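Local coordinates for type III chaperone protein ShcA (Pseudomonas syringae pv. tomato, PDB 4G6T), which probably serves as a CesT-family type III secretion chaperone that binds a bacterial effector protein ahead of its export, at residues G83-G87 with G117-W121; F27-C33 with T44-D48; S5-Y9 with R103-S107. All blocks are in the same frame, centred on the assembly; numbering follows the deposited sequence.

Contact 1: residues G83-G87 with G117-W121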
ATOM      1  N   GLY A  83      10.480   3.456  11.958  1.00 20.83           N
ATOM      2  CA  GLY A  83       9.105   3.769  11.532  1.00 19.63           C
ATOM      3  C   GLY A  83       9.010   4.352  10.181  1.00 18.23           C
ATOM      4  O   GLY A  83       9.929   4.373   9.390  1.00 18.75           O
ATOM      5  N   PRO A  84       7.775   4.768   9.787  1.00 18.35           N
ATOM      6  CA  PRO A  84       7.594   5.278   8.467  1.00 17.62           C
ATOM      7  C   PRO A  84       8.337   6.539   8.098  1.00 17.40           C
ATOM      8  O   PRO A  84       8.701   7.299   9.007  1.00 19.28           O
ATOM      9  CB  PRO A  84       6.070   5.628   8.400  1.00 20.89           C
ATOM     10  CG  PRO A  84       5.528   5.208   9.654  1.00 21.15           C
ATOM     11  CD  PRO A  84       6.563   4.701  10.611  1.00 20.15           C
ATOM     12  N   GLY A  85       8.563   6.737   6.856  1.00 18.30           N
ATOM     13  CA  GLY A  85       9.249   7.897   6.337  1.00 20.07           C
ATOM     14  C   GLY A  85       8.290   8.789   5.596  1.00 22.12           C
ATOM     15  O   GLY A  85       7.068   8.502   5.506  1.00 20.18           O
ATOM     16  N   LEU A  86       8.838   9.843   5.036  1.00 20.34           N
ATOM     17  CA  LEU A  86       8.120  10.701   4.102  1.00 22.28           C
ATOM     18  C   LEU A  86       9.075  11.344   3.108  1.00 23.53           C
ATOM     19  O   LEU A  86      10.332  11.440   3.321  1.00 23.60           O
ATOM     20  CB  LEU A  86       7.298  11.727   4.871  1.00 24.63           C
ATOM     21  CG  LEU A  86       7.951  12.913   5.564  1.00 26.20           C
ATOM     22  CD1 LEU A  86       8.450  13.954   4.527  1.00 26.41           C
ATOM     23  CD2 LEU A  86       7.039  13.587   6.611  1.00 26.69           C
ATOM     24  N   GLY A  87       8.528  11.789   2.003  1.00 22.71           N
ATOM     25  CA  GLY A  87       9.253  12.502   1.004  1.00 22.61           C
ATOM     26  C   GLY A  87       8.315  13.079  -0.031  1.00 25.03           C
ATOM     27  O   GLY A  87       7.122  12.764  -0.042  1.00 25.22           O
ATOM     28  N   GLY A 117       0.726   1.506  11.807  1.00 22.10           N
ATOM     29  CA  GLY A 117       1.758   2.540  12.063  1.00 22.49           C
ATOM     30  C   GLY A 117       1.778   3.602  11.005  1.00 22.50           C
ATOM     31  O   GLY A 117       1.944   4.831  11.288  1.00 22.34           O
ATOM     32  N   LEU A 118       1.705   3.208   9.759  1.00 19.49           N
ATOM     33  CA  LEU A 118       1.718   4.113   8.687  1.00 18.70           C
ATOM     34  C   LEU A 118       0.504   5.009   8.750  1.00 19.01           C
ATOM     35  O   LEU A 118       0.602   6.183   8.444  1.00 18.95           O
ATOM     36  CB  LEU A 118       1.784   3.368   7.327  1.00 18.53           C
ATOM     37  CG  LEU A 118       1.812   4.167   6.079  1.00 20.03           C
ATOM     38  CD1 LEU A 118       3.053   5.016   6.091  1.00 25.17           C
ATOM     39  CD2 LEU A 118       1.678   3.343   4.829  1.00 24.54           C
ATOM     40  N   LEU A 119      -0.660   4.399   8.998  1.00 19.18           N
ATOM     41  CA  LEU A 119      -1.893   5.167   9.057  1.00 19.26           C
ATOM     42  C   LEU A 119      -1.844   6.203  10.132  1.00 18.85           C
ATOM     43  O   LEU A 119      -2.352   7.329   9.882  1.00 21.11           O
ATOM     44  CB  LEU A 119      -3.103   4.218   9.233  1.00 21.31           C
ATOM     45  CG  LEU A 119      -3.407   3.421   7.961  1.00 21.60           C
ATOM     46  CD1 LEU A 119      -4.215   2.141   8.298  1.00 23.26           C
ATOM     47  CD2 LEU A 119      -4.035   4.185   6.821  1.00 23.85           C
ATOM     48  N   GLU A 120      -1.368   5.840  11.303  1.00 19.54           N
ATOM     49  CA  GLU A 120      -1.333   6.817  12.406  1.00 21.20           C
ATOM     50  C   GLU A 120      -0.325   7.941  12.095  1.00 22.16           C
ATOM     51  O   GLU A 120      -0.571   9.123  12.453  1.00 23.00           O
ATOM     52  CB  GLU A 120      -1.155   6.176  13.711  1.00 24.18           C
ATOM     53  CG  GLU A 120      -2.346   5.234  14.125  1.00 24.87           C
ATOM     54  CD  GLU A 120      -3.748   5.838  13.845  1.00 27.06           C
ATOM     55  OE1 GLU A 120      -4.061   6.900  14.419  1.00 26.39           O
ATOM     56  OE2 GLU A 120      -4.513   5.342  12.995  1.00 27.98           O
ATOM     57  N   TRP A 121       0.777   7.633  11.426  1.00 19.46           N
ATOM     58  CA  TRP A 121       1.725   8.639  10.927  1.00 19.34           C
ATOM     59  C   TRP A 121       1.073   9.585   9.968  1.00 21.31           C
ATOM     60  O   TRP A 121       1.183  10.825  10.104  1.00 20.94           O
ATOM     61  CB  TRP A 121       2.914   7.875  10.281  1.00 18.58           C
ATOM     62  CG  TRP A 121       3.974   8.626   9.519  1.00 19.78           C
ATOM     63  CD1 TRP A 121       4.192   8.651   8.159  1.00 21.72           C
ATOM     64  CD2 TRP A 121       5.072   9.381  10.083  1.00 21.52           C
ATOM     65  NE1 TRP A 121       5.369   9.324   7.874  1.00 21.90           N
ATOM     66  CE2 TRP A 121       5.908   9.750   9.009  1.00 21.24           C
ATOM     67  CE3 TRP A 121       5.437   9.686  11.380  1.00 23.41           C
ATOM     68  CZ2 TRP A 121       7.088  10.506   9.231  1.00 19.05           C
ATOM     69  CZ3 TRP A 121       6.592  10.436  11.588  1.00 23.24           C
ATOM     70  CH2 TRP A 121       7.354  10.849  10.510  1.00 21.63           C
TER

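Contact 2: residues F27-C33 with T44-D48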
ATOM      1  N   PHE A  27      -3.031  -8.217  -6.007  1.00 24.54           N
ATOM      2  CA  PHE A  27      -2.072  -7.370  -6.674  1.00 24.04           C
ATOM      3  C   PHE A  27      -2.409  -7.277  -8.151  1.00 24.27           C
ATOM      4  O   PHE A  27      -2.648  -8.317  -8.805  1.00 27.14           O
ATOM      5  CB  PHE A  27      -0.634  -7.952  -6.527  1.00 23.87           C
ATOM      6  CG  PHE A  27      -0.088  -7.833  -5.144  1.00 22.28           C
ATOM      7  CD1 PHE A  27       0.219  -6.578  -4.625  1.00 22.97           C
ATOM      8  CD2 PHE A  27       0.159  -8.937  -4.343  1.00 21.82           C
ATOM      9  CE1 PHE A  27       0.649  -6.449  -3.324  1.00 21.35           C
ATOM     10  CE2 PHE A  27       0.594  -8.800  -3.030  1.00 21.40           C
ATOM     11  CZ  PHE A  27       0.898  -7.559  -2.555  1.00 20.10           C
ATOM     12  N   ASP A  28      -2.414  -6.079  -8.718  1.00 23.12           N
ATOM     13  CA  ASP A  28      -2.582  -5.928 -10.145  1.00 23.79           C
ATOM     14  C   ASP A  28      -1.331  -6.303 -10.967  1.00 25.95           C
ATOM     15  O   ASP A  28      -0.364  -6.854 -10.438  1.00 24.78           O
ATOM     16  CB  ASP A  28      -3.095  -4.504 -10.435  1.00 26.60           C
ATOM     17  CG  ASP A  28      -2.066  -3.381 -10.146  1.00 26.73           C
ATOM     18  OD1 ASP A  28      -0.876  -3.648 -10.042  1.00 25.39           O
ATOM     19  OD2 ASP A  28      -2.506  -2.183 -10.125  1.00 32.84           O
ATOM     20  N   ASP A  29      -1.364  -6.084 -12.269  1.00 26.06           N
ATOM     21  CA  ASP A  29      -0.290  -6.465 -13.165  1.00 26.63           C
ATOM     22  C   ASP A  29       0.892  -5.497 -13.128  1.00 25.57           C
ATOM     23  O   ASP A  29       1.823  -5.592 -13.920  1.00 29.53           O
ATOM     24  CB  ASP A  29      -0.836  -6.592 -14.609  1.00 29.23           C
ATOM     25  CG  ASP A  29      -1.637  -7.863 -14.835  1.00 32.90           C
ATOM     26  OD1 ASP A  29      -1.619  -8.831 -14.064  1.00 32.11           O
ATOM     27  OD2 ASP A  29      -2.299  -7.909 -15.873  1.00 38.71           O
ATOM     28  N   HIS A  30       0.842  -4.566 -12.172  1.00 27.63           N
ATOM     29  CA  HIS A  30       1.999  -3.754 -11.823  1.00 31.34           C
ATOM     30  C   HIS A  30       2.490  -4.101 -10.458  1.00 28.03           C
ATOM     31  O   HIS A  30       3.366  -3.406  -9.912  1.00 31.16           O
ATOM     32  CB  HIS A  30       1.653  -2.294 -11.911  1.00 35.88           C
ATOM     33  CG  HIS A  30       1.373  -1.853 -13.305  1.00 42.21           C
ATOM     34  ND1 HIS A  30       2.336  -1.371 -14.110  1.00 51.78           N
ATOM     35  CD2 HIS A  30       0.203  -1.853 -14.042  1.00 49.98           C
ATOM     36  CE1 HIS A  30       1.808  -1.072 -15.302  1.00 49.76           C
ATOM     37  NE2 HIS A  30       0.500  -1.372 -15.260  1.00 50.89           N
ATOM     38  N   GLY A  31       1.984  -5.163  -9.859  1.00 23.76           N
ATOM     39  CA  GLY A  31       2.480  -5.585  -8.580  1.00 23.01           C
ATOM     40  C   GLY A  31       2.025  -4.705  -7.418  1.00 24.15           C
ATOM     41  O   GLY A  31       2.620  -4.767  -6.321  1.00 22.57           O
ATOM     42  N   THR A  32       0.876  -4.023  -7.575  1.00 22.28           N
ATOM     43  CA  THR A  32       0.349  -3.117  -6.568  1.00 21.79           C
ATOM     44  C   THR A  32      -1.069  -3.423  -6.185  1.00 22.64           C
ATOM     45  O   THR A  32      -1.848  -4.003  -6.976  1.00 24.35           O
ATOM     46  CB  THR A  32       0.473  -1.673  -6.990  1.00 25.52           C
ATOM     47  OG1 THR A  32      -0.462  -1.356  -8.035  1.00 31.22           O
ATOM     48  CG2 THR A  32       1.899  -1.381  -7.466  1.00 26.69           C
ATOM     49  N   CYS A  33      -1.375  -3.112  -4.947  1.00 20.87           N
ATOM     50  CA  CYS A  33      -2.716  -3.301  -4.380  1.00 19.82           C
ATOM     51  C   CYS A  33      -3.127  -1.977  -3.763  1.00 20.51           C
ATOM     52  O   CYS A  33      -2.670  -1.662  -2.669  1.00 20.65           O
ATOM     53  CB  CYS A  33      -2.744  -4.388  -3.305  1.00 20.55           C
ATOM     54  SG  CYS A  33      -4.422  -4.629  -2.611  1.00 23.54           S
ATOM     55  N   THR A  44      -1.225   2.092  -0.694  1.00 21.24           N
ATOM     56  CA  THR A  44      -0.909   1.107  -1.703  1.00 21.88           C
ATOM     57  C   THR A  44       0.113   0.149  -1.166  1.00 21.15           C
ATOM     58  O   THR A  44       1.056   0.563  -0.473  1.00 22.09           O
ATOM     59  CB  THR A  44      -0.449   1.636  -3.051  1.00 26.00           C
ATOM     60  OG1 THR A  44      -1.404   2.626  -3.511  1.00 31.04           O
ATOM     61  CG2 THR A  44      -0.510   0.455  -4.010  1.00 25.87           C
ATOM     62  N   LEU A  45      -0.074  -1.132  -1.408  1.00 19.86           N
ATOM     63  CA  LEU A  45       0.991  -2.122  -1.179  1.00 20.66           C
ATOM     64  C   LEU A  45       1.637  -2.443  -2.506  1.00 22.02           C
ATOM     65  O   LEU A  45       0.938  -2.738  -3.504  1.00 22.49           O
ATOM     66  CB  LEU A  45       0.422  -3.384  -0.606  1.00 21.55           C
ATOM     67  CG  LEU A  45      -0.256  -3.399   0.726  1.00 22.59           C
ATOM     68  CD1 LEU A  45      -0.774  -4.776   1.098  1.00 25.02           C
ATOM     69  CD2 LEU A  45       0.633  -2.837   1.827  1.00 25.91           C
ATOM     70  N   SER A  46       2.973  -2.402  -2.576  1.00 18.95           N
ATOM     71  CA  SER A  46       3.694  -2.535  -3.819  1.00 20.14           C
ATOM     72  C   SER A  46       4.800  -3.576  -3.659  1.00 21.46           C
ATOM     73  O   SER A  46       5.602  -3.461  -2.717  1.00 21.21           O
ATOM     74  CB  SER A  46       4.295  -1.206  -4.258  1.00 23.29           C
ATOM     75  OG  SER A  46       4.878  -1.205  -5.552  1.00 30.24           O
ATOM     76  N   CYS A  47       4.846  -4.557  -4.576  1.00 21.48           N
ATOM     77  CA  CYS A  47       5.819  -5.615  -4.456  1.00 20.99           C
ATOM     78  C   CYS A  47       7.093  -5.235  -5.188  1.00 22.76           C
ATOM     79  O   CYS A  47       7.070  -5.017  -6.395  1.00 25.45           O
ATOM     80  CB  CYS A  47       5.275  -6.891  -5.140  1.00 21.13           C
ATOM     81  SG  CYS A  47       3.854  -7.564  -4.310  1.00 22.92           S
ATOM     82  N   ASP A  48       8.212  -5.161  -4.474  1.00 21.87           N
ATOM     83  CA  ASP A  48       9.463  -4.883  -5.134  1.00 22.91           C
ATOM     84  C   ASP A  48      10.236  -6.192  -5.200  1.00 21.76           C
ATOM     85  O   ASP A  48      10.987  -6.554  -4.292  1.00 22.66           O
ATOM     86  CB  ASP A  48      10.227  -3.805  -4.388  1.00 23.34           C
ATOM     87  CG  ASP A  48      11.505  -3.406  -5.095  1.00 25.53           C
ATOM     88  OD1 ASP A  48      11.902  -4.064  -6.069  1.00 25.83           O
ATOM     89  OD2 ASP A  48      12.127  -2.405  -4.629  1.00 25.10           O
TER

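Contact 3: residues S5-Y9 with R103-S107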
ATOM      1  N   SER A   5       8.777 -18.195  -6.520  1.00 22.37           N
ATOM      2  CA  SER A   5       8.949 -17.662  -5.184  1.00 23.27           C
ATOM      3  C   SER A   5       8.418 -16.257  -5.037  1.00 22.29           C
ATOM      4  O   SER A   5       8.073 -15.873  -3.925  1.00 22.36           O
ATOM      5  CB  SER A   5      10.432 -17.717  -4.746  1.00 25.08           C
ATOM      6  OG  SER A   5      11.268 -16.867  -5.498  1.00 27.67           O
ATOM      7  N   ASN A   6       8.332 -15.564  -6.158  1.00 20.87           N
ATOM      8  CA  ASN A   6       7.780 -14.197  -6.167  1.00 20.50           C
ATOM      9  C   ASN A   6       6.273 -14.190  -5.860  1.00 21.21           C
ATOM     10  O   ASN A   6       5.707 -13.101  -5.609  1.00 22.69           O
ATOM     11  CB  ASN A   6       8.096 -13.441  -7.408  1.00 21.56           C
ATOM     12  CG  ASN A   6       9.544 -12.977  -7.446  1.00 22.40           C
ATOM     13  OD1 ASN A   6      10.125 -12.755  -6.358  1.00 26.29           O
ATOM     14  ND2 ASN A   6      10.104 -12.818  -8.625  1.00 24.30           N
ATOM     15  N   LEU A   7       5.609 -15.351  -5.832  1.00 20.54           N
ATOM     16  CA  LEU A   7       4.205 -15.378  -5.385  1.00 21.70           C
ATOM     17  C   LEU A   7       4.039 -15.315  -3.876  1.00 21.67           C
ATOM     18  O   LEU A   7       2.956 -15.358  -3.375  1.00 23.00           O
ATOM     19  CB  LEU A   7       3.451 -16.578  -5.957  1.00 22.26           C
ATOM     20  CG  LEU A   7       3.068 -16.483  -7.408  1.00 24.95           C
ATOM     21  CD1 LEU A   7       2.873 -17.884  -7.960  1.00 26.54           C
ATOM     22  CD2 LEU A   7       1.860 -15.547  -7.527  1.00 27.71           C
ATOM     23  N   PHE A   8       5.141 -15.281  -3.111  1.00 22.54           N
ATOM     24  CA  PHE A   8       5.103 -15.145  -1.661  1.00 22.72           C
ATOM     25  C   PHE A   8       4.217 -13.971  -1.183  1.00 20.68           C
ATOM     26  O   PHE A   8       3.509 -14.093  -0.222  1.00 21.04           O
ATOM     27  CB  PHE A   8       6.533 -14.918  -1.175  1.00 22.71           C
ATOM     28  CG  PHE A   8       6.699 -14.922   0.310  1.00 23.91           C
ATOM     29  CD1 PHE A   8       6.903 -16.120   0.971  1.00 27.83           C
ATOM     30  CD2 PHE A   8       6.609 -13.753   1.040  1.00 28.58           C
ATOM     31  CE1 PHE A   8       7.086 -16.159   2.361  1.00 27.90           C
ATOM     32  CE2 PHE A   8       6.760 -13.775   2.438  1.00 28.00           C
ATOM     33  CZ  PHE A   8       6.988 -14.983   3.088  1.00 28.62           C
ATOM     34  N   TYR A   9       4.340 -12.845  -1.892  1.00 21.02           N
ATOM     35  CA  TYR A   9       3.608 -11.616  -1.562  1.00 21.60           C
ATOM     36  C   TYR A   9       2.091 -11.823  -1.693  1.00 20.60           C
ATOM     37  O   TYR A   9       1.345 -11.481  -0.787  1.00 20.19           O
ATOM     38  CB  TYR A   9       4.068 -10.450  -2.433  1.00 21.26           C
ATOM     39  CG  TYR A   9       5.590 -10.226  -2.332  1.00 22.05           C
ATOM     40  CD1 TYR A   9       6.159  -9.639  -1.200  1.00 22.96           C
ATOM     41  CD2 TYR A   9       6.432 -10.728  -3.306  1.00 23.22           C
ATOM     42  CE1 TYR A   9       7.546  -9.537  -1.103  1.00 24.13           C
ATOM     43  CE2 TYR A   9       7.797 -10.633  -3.208  1.00 24.31           C
ATOM     44  CZ  TYR A   9       8.335 -10.051  -2.092  1.00 24.45           C
ATOM     45  OH  TYR A   9       9.751  -9.958  -2.050  1.00 26.87           O
ATOM     46  N   ARG A 103      11.268  -9.071   2.720  1.00 20.93           N
ATOM     47  CA  ARG A 103      10.525 -10.348   2.545  1.00 23.63           C
ATOM     48  C   ARG A 103      10.734 -11.264   3.742  1.00 24.07           C
ATOM     49  O   ARG A 103       9.762 -11.870   4.231  1.00 24.23           O
ATOM     50  CB  ARG A 103      10.920 -11.026   1.231  1.00 29.93           C
ATOM     51  CG  ARG A 103      10.194 -12.374   0.931  1.00 35.95           C
ATOM     52  CD  ARG A 103      11.151 -13.437   0.277  1.00 40.84           C
ATOM     53  NE  ARG A 103      11.293 -13.279  -1.160  1.00 50.40           N
ATOM     54  CZ  ARG A 103      10.781 -14.093  -2.104  1.00 53.64           C
ATOM     55  NH1 ARG A 103      10.078 -15.200  -1.793  1.00 53.07           N
ATOM     56  NH2 ARG A 103      10.997 -13.814  -3.391  1.00 55.15           N
ATOM     57  N   GLU A 104      11.981 -11.367   4.223  1.00 25.73           N
ATOM     58  CA  GLU A 104      12.351 -12.143   5.432  1.00 32.19           C
ATOM     59  C   GLU A 104      11.558 -11.839   6.691  1.00 28.77           C
ATOM     60  O   GLU A 104      11.499 -12.628   7.608  1.00 31.66           O
ATOM     61  CB  GLU A 104      13.848 -11.878   5.777  1.00 38.24           C
ATOM     62  CG  GLU A 104      14.892 -12.326   4.741  1.00 42.16           C
ATOM     63  CD  GLU A 104      15.171 -11.365   3.547  1.00 48.58           C
ATOM     64  OE1 GLU A 104      14.476 -10.318   3.349  1.00 34.23           O
ATOM     65  OE2 GLU A 104      16.104 -11.682   2.750  1.00 48.79           O
ATOM     66  N   LYS A 105      11.032 -10.620   6.818  1.00 26.22           N
ATOM     67  CA  LYS A 105      10.312 -10.206   7.990  1.00 26.79           C
ATOM     68  C   LYS A 105       8.794 -10.170   7.829  1.00 25.15           C
ATOM     69  O   LYS A 105       8.090  -9.857   8.775  1.00 27.38           O
ATOM     70  CB  LYS A 105      10.775  -8.800   8.386  1.00 28.90           C
ATOM     71  CG  LYS A 105      12.183  -8.794   8.984  1.00 33.66           C
ATOM     72  CD  LYS A 105      12.853  -7.418   9.008  1.00 43.40           C
ATOM     73  CE  LYS A 105      14.383  -7.508   9.144  1.00 47.27           C
ATOM     74  NZ  LYS A 105      15.097  -8.504   8.257  1.00 46.25           N
ATOM     75  N   LEU A 106       8.289 -10.512   6.656  1.00 22.85           N
ATOM     76  CA  LEU A 106       6.866 -10.416   6.415  1.00 24.72           C
ATOM     77  C   LEU A 106       6.107 -11.501   7.130  1.00 26.32           C
ATOM     78  O   LEU A 106       6.547 -12.679   7.224  1.00 27.63           O
ATOM     79  CB  LEU A 106       6.537 -10.510   4.936  1.00 24.70           C
ATOM     80  CG  LEU A 106       6.867  -9.339   4.040  1.00 26.51           C
ATOM     81  CD1 LEU A 106       6.795  -9.669   2.541  1.00 31.43           C
ATOM     82  CD2 LEU A 106       5.855  -8.247   4.430  1.00 27.78           C
ATOM     83  N   SER A 107       4.986 -11.108   7.661  1.00 24.74           N
ATOM     84  CA  SER A 107       4.000 -11.976   8.266  1.00 23.39           C
ATOM     85  C   SER A 107       2.725 -11.223   8.359  1.00 23.82           C
ATOM     86  O   SER A 107       2.718  -9.994   8.226  1.00 23.40           O
ATOM     87  CB  SER A 107       4.391 -12.403   9.690  1.00 23.79           C
ATOM     88  OG  SER A 107       4.303 -11.313  10.658  1.00 26.19           O
TER
HETATM   89  O   HOH W   1      11.084 -10.928  -4.247  1.00 27.35           O

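Contact 1: residues G83-G87 with G117-W121
This is a strand-to-helix packing contact in the alpha/beta fold of the CesT-type chaperones, made where the loop residue Pro84 and the start of edge strand 85-88 of the five-stranded antiparallel sheet meet the C-terminal helix 108-127. Two residues, Pro84 and Trp121, supply most of the 237 Å² buried between the segments, and their side chains lie alongside each other, running in opposite directions. The evidence for a CH-pi contact is direct: Pro84 CB stands 3.7 Å from the centroid of the five-membered ring of Trp121 and only 18° off the ring normal. The carbonyl oxygen Pro84 O lies over the same face of the indole, displaced toward the rim of the six-membered ring, 3.6 Å from Trp121 CZ2, and Asn77 also donates a hydrogen bond to it. Trp121 sends its ring toward the strand because CG is placed opposite the backbone N (chi1 172°). From the preceding turn of the helix Leu118 reaches the pyrrolidine as well, with Leu118 CD1 3.8 Å from Pro84 CB, so that CB is touched by both an indole face and a methyl group. The outer end of the indole meets Leu86, whose CD2 comes within 4.0 Å of Trp121 CZ2 as the two side chains cross nearly at right angles. Beyond the segments, Leu118 and Trp121 both rest on Ala97 of strand 95-102, which ties the helix to more than the edge strand; within the helix, the Trp125 ring meets Trp121 edge-to-face. One polar bond helps fix the rotation of the indole, together with Pro84 on its face: Trp121 NE1 donates to Gly85 O at 3.0 Å, with a bent N-H...O angle of 141°, the nitrogen standing well above the carbonyl plane.

Contact 2: residues F27-C33 with T44-D48
Leu45 O is approached by three groups of the 27-33 segment. Cys33 N donates to Leu45 O at 2.8 Å, in the carbonyl plane; Thr32 CA makes a CA-H...O contact with Leu45 O at 3.1 Å; and the edge of the Phe27 ring faces it, Phe27 CE1 lying 3.7 Å from Leu45 O. The reciprocal bond from Leu45 N to Cys33 O makes Cys33 and Leu45 an antiparallel hydrogen-bonded pair, and Thr32 with Ser46 is the adjoining non-hydrogen-bonded pair. Pairing extends past the strand into the turn, since Cys47 N reaches Gly31 O at 2.8 Å and 160°. Gly31 closes a type I beta turn that starts at Asp28, where Asp28 OD1 accepts from His30 N, forming an Asx turn, and from Thr32 N on the opposite face of the carboxylate. With SG opposite the carbonyl carbon (chi1 -66°), Cys47 SG comes over the centre of the Phe27 ring in a sulfur-aromatic contact, 3.5 Å from the centroid and 13° off the normal. The contact lies at the open end of the hairpin of strands 32-37 and 41-48, Phe27 and Cys47 both touching Tyr9 of helix 8-19 and Leu54 of strand 53-59.

Contact 3: residues S5-Y9 with R103-S107
Arg103 reaches across to residues 5-9, and successive atoms of its side chain meet Tyr9, Phe8, Ser5 and Asn6. Arg103 CB starts the path 3.6 Å from Tyr9 OH. Arg103 CG, set opposite the backbone N (chi1 -180°), lies off-centre to the Phe8 ring, 3.8 Å from Phe8 CD2 and 4.3 Å from the ring centroid. The chain then bends at chi2 and chi3 and brings the guanidinium beside the 3-10 residues Ser5 and Asn6 that precede helix 8-19; NE has only a long, weak ion pair with Glu52. The segments therefore join the N-terminal end of that first helix to the 3-10 turn linking strand 95-102 with helix 108-127, two parts 94 residues apart in this CesT-type fold. At the tip, Arg103 NH1 donates to Ser5 O at 3.0 Å and 141°, from above the carbonyl plane, while Phe8 N approaches the same oxygen from the opposite face. NH2 donates to a water that is 2.7 Å from Tyr9 OH, whose proton it receives, and that in turn donates to Asn6 OD1. Beside the arginine, Leu106 CD1 touches both aromatic side chains, near the edge of the Phe8 ring and 3.7 Å from Tyr9 CE1.

Overall arrangement
Along the chain, contact 2 opens and closes between the two segments of contact 3, whereas contact 1 begins before the second segment of contact 3 and ends after it. Contacts 2 and 3 have centres 13 Å apart and touch: Tyr9 CB lies 3.4 Å from Cys47 SG. Contact 1 is on the other side of the chain's centre, about 19 Å from contact 2 and 21 Å from contact 3 between centres. Contact 1 joins edge strand 85-88 to helix 108-127, contact 2 pairs the other edge strand, 32-37, and contact 3 joins the start of helix 8-19 to the turn before helix 108-127. Of the three, contact 2 is most engaged by the other protein's chain, probably a partner-binding surface.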